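Local coordinates for cobalamin biosynthesis protein CobN (Mycobacterium tuberculosis, PDB 7C6O) that forms the large catalytic subunit of cobaltochelatase, the enzyme that inserts cobalt into the corrin ring during cobalamin biosynthesis, at residues Tyr1149-Gly1152 / Tyr1153-Ala1157; Gln1009-Ser1013 / Arg1014-Asp1018. All blocks are in the same frame, centred on the assembly; numbering follows the deposited sequence. Where two conformers were deposited one is given.

How the contacts relate
Both contacts are local, each at the C-terminal end of a helix: contact 2 where helix 1007-1013 stops and turns into a loop, contact 1 in the last turns of helix 1136-1157. Contact 1 is largely buried, and its chemistry is regular backbone bonding reinforced by one threonine hydroxyl. Contact 2 lies nearer the surface, mixing exposed and buried residues, and there a serine hydroxyl and a water shared with an indole N-H serve polar groups at the helix end. The two meet directly: Ala1155 CB packs on Trp1016 CH2 at 3.6 Å, and Phe1151 CD2 approaches Ile1011 CG2 at 4.2 Å. Helix 1187-1203 borders both, receiving Phe1151 from contact 1 and Arg1014 from contact 2.

Contact 1 of 2, residues Tyr1149-Gly1152 / Tyr1153-Ala1157; sequences YLFG and YDATA
The C-terminal turns of helix 1136-1157 carry this contact, and their distinctive feature is a doubly used carbonyl: Gly1152 O accepts from both the backbone N and the hydroxyl of Thr1156. Thr1156 N reaches Gly1152 O at 3.1 Å, while Thr1156 OG1 donates to the same Gly1152 O at 2.8 Å. A chi1 of 52° folds the hydroxyl back toward the preceding turn, and it arrives tilted 20° from the carbonyl plane. Threonine suits this buried place because the bond satisfies its OG1 within the helix. The three preceding carbonyls follow the ordinary i to i+4 ladder, Tyr1149 O accepting from Tyr1153 N, Leu1150 O from Asp1154 N and Phe1151 O from Ala1155 N. The bond from Ala1155 N to Phe1151 O is 2.7 Å long and nearly straight at 166°. Beside it the small methyl Ala1155 CB lies 3.4 Å from Phe1151 O and comes only loosely near the ring, 4.4 Å from Phe1151 CE2. Phe1151 instead packs on helix 1187-1203, and the Tyr1153 ring leads toward helices 1072-1089 and 1111-1123, where its OH bonds His1078 ND1. The methylene Asp1154 CB rests 3.4 Å from Leu1150 O, but its carboxylate looks forward along the chain: OD1 accepts from Met1160 N and OD2 bonds Tyr1165 OH, tying this helix to the one that follows. A hydroxyl returned to the carbonyl four residues back, alongside the regular backbone bond, is a familiar arrangement of threonines buried in alpha-helices.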
# COMPACT_ATOMS: atom_id res chain seq x y z
N TYR A 1149 22.01 7.37 0.18
CA TYR A 1149 21.30 6.77 1.30
C TYR A 1149 22.26 6.37 2.42
O TYR A 1149 21.91 6.48 3.60
CB TYR A 1149 20.47 5.58 0.82
CG TYR A 1149 19.50 5.94 -0.29
CD1 TYR A 1149 19.03 7.25 -0.43
CD2 TYR A 1149 19.06 4.99 -1.20
CE1 TYR A 1149 18.16 7.59 -1.44
CE2 TYR A 1149 18.18 5.32 -2.22
CZ TYR A 1149 17.74 6.62 -2.33
OH TYR A 1149 16.86 6.96 -3.34
N LEU A 1150 23.46 5.91 2.06
CA LEU A 1150 24.49 5.74 3.08
C LEU A 1150 24.82 7.06 3.75
O LEU A 1150 24.97 7.12 4.98
CB LEU A 1150 25.75 5.13 2.45
CG LEU A 1150 25.66 3.65 2.08
CD1 LEU A 1150 26.95 3.20 1.39
CD2 LEU A 1150 25.39 2.80 3.31
N PHE A 1151 24.93 8.14 2.97
CA PHE A 1151 25.14 9.46 3.54
C PHE A 1151 24.00 9.84 4.47
O PHE A 1151 24.23 10.35 5.58
CB PHE A 1151 25.28 10.49 2.41
CG PHE A 1151 25.41 11.92 2.89
CD1 PHE A 1151 26.66 12.46 3.17
CD2 PHE A 1151 24.29 12.72 3.06
CE1 PHE A 1151 26.78 13.77 3.61
CE2 PHE A 1151 24.41 14.03 3.50
CZ PHE A 1151 25.66 14.55 3.77
N GLY A 1152 22.76 9.60 4.05
CA GLY A 1152 21.62 9.93 4.89
C GLY A 1152 21.65 9.19 6.22
O GLY A 1152 21.38 9.77 7.27
N TYR A 1153 21.98 7.89 6.18
CA TYR A 1153 22.09 7.11 7.41
C TYR A 1153 23.29 7.54 8.24
O TYR A 1153 23.26 7.44 9.47
CB TYR A 1153 22.19 5.63 7.06
CG TYR A 1153 21.03 4.77 7.52
CD1 TYR A 1153 20.45 3.85 6.65
CD2 TYR A 1153 20.54 4.86 8.81
CE1 TYR A 1153 19.40 3.05 7.06
CE2 TYR A 1153 19.48 4.06 9.23
CZ TYR A 1153 18.92 3.16 8.35
OH TYR A 1153 17.88 2.35 8.74
N ASP A 1154 24.36 8.01 7.59
CA ASP A 1154 25.51 8.51 8.34
C ASP A 1154 25.20 9.86 8.98
O ASP A 1154 25.54 10.10 10.14
CB ASP A 1154 26.73 8.62 7.42
CG ASP A 1154 28.04 8.77 8.19
OD1 ASP A 1154 28.13 8.23 9.31
OD2 ASP A 1154 28.97 9.43 7.67
N ALA A 1155 24.55 10.75 8.23
CA ALA A 1155 24.19 12.06 8.77
C ALA A 1155 23.27 11.92 9.98
O ALA A 1155 23.38 12.68 10.95
CB ALA A 1155 23.52 12.91 7.69
N THR A 1156 22.36 10.95 9.95
CA THR A 1156 21.40 10.79 11.04
C THR A 1156 21.92 9.89 12.16
O THR A 1156 21.71 10.20 13.34
CB THR A 1156 20.07 10.24 10.51
OG1 THR A 1156 20.30 9.05 9.74
CG2 THR A 1156 19.36 11.29 9.65
N ALA A 1157 22.61 8.80 11.82
CA ALA A 1157 22.97 7.80 12.83
C ALA A 1157 24.45 7.45 12.88
O ALA A 1157 24.84 6.66 13.74
CB ALA A 1157 22.16 6.52 12.61

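Contact 2 of 2, residues Gln1009-Ser1013 / Arg1014-Asp1018; sequences QLIDS and RSWRD
Trp1016 folds back against Leu1010 and Ile1011 at the C-terminal cap of helix 1007-1013, where Arg1014, the residue just after the helix, is left-handed (phi 64°). From the loop the tryptophan CB points at the helix and meets Leu1010 CD2 at 3.8 Å; the two side chains cross at about a right angle. Next, Trp1016 CG is 4.0 Å from Leu1010 CG, and CD1 comes within 3.7 Å of Leu1010 O. At NE1 the indole approaches Ile1011 CA and CD1, but its N-H is given to a water at 2.9 Å. That water donates to Ile1011 O at 2.6 Å, satisfying both the indole N-H and this last-turn carbonyl, which also accepts from Arg1196 NH1. Farther out, Trp1016 CE2 lies 4.4 Å from Ile1011 CD1, and the six-membered ring ends with CH2 against Ala1155 of helix 1136-1157. Tryptophan suits the place: its width covers two aliphatic residues, while the ring also forms a cation-pi contact with Arg1203 of helix 1187-1203. Leu1010 also packs on Leu1022 and Val1025 of helix 1019-1030.

The turn itself is built by backbone and serine. Arg1014 N makes the last helical bond to Leu1010 O, and a weak one to Ile1011 O. An inverse gamma turn centred on Ser1015, closed by a weak bond from Trp1016 N to Arg1014 O, sets the direction in which Trp1016 leaves. Ser1013 bridges these two regions. With chi1 at 79°, Ser1013 OG donates to Leu1010 O at 2.8 Å and accepts from Ser1015 N at 3.1 Å, the latter bond nearly straight at 167°.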
# COMPACT_ATOMS: atom_id res chain seq x y z
N GLN A 1009 14.04 15.27 1.80
CA GLN A 1009 14.03 16.63 1.28
C GLN A 1009 15.13 17.47 1.93
O GLN A 1009 15.80 18.25 1.25
CB GLN A 1009 12.66 17.27 1.51
CG GLN A 1009 11.55 16.75 0.60
CD GLN A 1009 10.99 15.41 1.06
OE1 GLN A 1009 11.37 14.89 2.11
NE2 GLN A 1009 10.08 14.85 0.27
N LEU A 1010 15.33 17.30 3.24
CA LEU A 1010 16.35 18.09 3.93
C LEU A 1010 17.74 17.74 3.43
O LEU A 1010 18.54 18.64 3.11
CB LEU A 1010 16.25 17.85 5.44
CG LEU A 1010 17.17 18.71 6.30
CD1 LEU A 1010 16.80 20.19 6.18
CD2 LEU A 1010 17.14 18.26 7.75
N ILE A 1011 18.06 16.45 3.34
CA ILE A 1011 19.39 16.03 2.91
C ILE A 1011 19.66 16.48 1.48
O ILE A 1011 20.78 16.90 1.15
CB ILE A 1011 19.55 14.50 3.08
CG1 ILE A 1011 20.15 14.16 4.44
CG2 ILE A 1011 20.41 13.91 1.97
CD1 ILE A 1011 19.35 14.65 5.63
N ASP A 1012 18.65 16.42 0.62
CA ASP A 1012 18.83 16.85 -0.76
C ASP A 1012 19.01 18.36 -0.87
O ASP A 1012 19.76 18.83 -1.73
CB ASP A 1012 17.66 16.39 -1.62
CG ASP A 1012 17.74 14.91 -1.97
OD1 ASP A 1012 18.80 14.30 -1.70
OD2 ASP A 1012 16.76 14.37 -2.50
N SER A 1013 18.35 19.13 -0.00
CA SER A 1013 18.53 20.58 -0.00
C SER A 1013 19.86 20.99 0.62
O SER A 1013 20.34 22.09 0.32
CB SER A 1013 17.40 21.26 0.76
OG SER A 1013 17.61 21.16 2.16
N ARG A 1014 20.42 20.15 1.48
CA ARG A 1014 21.66 20.40 2.21
C ARG A 1014 21.55 21.57 3.18
O ARG A 1014 22.56 22.00 3.75
CB ARG A 1014 22.85 20.62 1.26
CG ARG A 1014 23.00 19.53 0.20
CD ARG A 1014 24.34 19.62 -0.52
NE ARG A 1014 24.44 20.79 -1.39
CZ ARG A 1014 25.49 21.05 -2.16
NH1 ARG A 1014 26.53 20.23 -2.17
NH2 ARG A 1014 25.50 22.14 -2.92
N SER A 1015 20.34 22.09 3.41
CA SER A 1015 20.16 23.27 4.26
C SER A 1015 19.94 22.87 5.72
O SER A 1015 18.90 23.13 6.33
CB SER A 1015 18.99 24.11 3.74
OG SER A 1015 19.26 24.62 2.45
N TRP A 1016 20.97 22.24 6.29
CA TRP A 1016 20.97 21.80 7.67
C TRP A 1016 22.41 21.75 8.15
O TRP A 1016 23.35 21.71 7.35
CB TRP A 1016 20.30 20.43 7.83
CG TRP A 1016 21.06 19.32 7.16
CD1 TRP A 1016 20.99 18.96 5.84
CD2 TRP A 1016 22.00 18.43 7.77
NE1 TRP A 1016 21.84 17.90 5.60
CE2 TRP A 1016 22.46 17.56 6.77
CE3 TRP A 1016 22.49 18.29 9.08
CZ2 TRP A 1016 23.40 16.56 7.03
CZ3 TRP A 1016 23.41 17.30 9.33
CH2 TRP A 1016 23.86 16.44 8.32
N ARG A 1017 22.60 21.73 9.47
CA ARG A 1017 23.94 21.77 10.04
C ARG A 1017 24.13 20.78 11.19
O ARG A 1017 25.17 20.13 11.30
CB ARG A 1017 24.26 23.19 10.52
CG ARG A 1017 25.27 23.27 11.66
CD ARG A 1017 25.75 24.69 11.87
NE ARG A 1017 24.64 25.64 11.99
CZ ARG A 1017 24.77 26.95 11.86
NH1 ARG A 1017 23.71 27.74 11.99
NH2 ARG A 1017 25.96 27.48 11.60
N ASP A 1018 23.14 20.66 12.08
CA ASP A 1018 23.35 19.89 13.29
C ASP A 1018 22.11 19.07 13.63
O ASP A 1018 21.13 19.03 12.87
CB ASP A 1018 23.75 20.82 14.45
CG ASP A 1018 22.75 21.94 14.68
OD1 ASP A 1018 21.61 21.87 14.17
OD2 ASP A 1018 23.11 22.91 15.38
O HOH W 1 22.68 17.16 2.97
O HOH W 2 22.09 24.80 1.39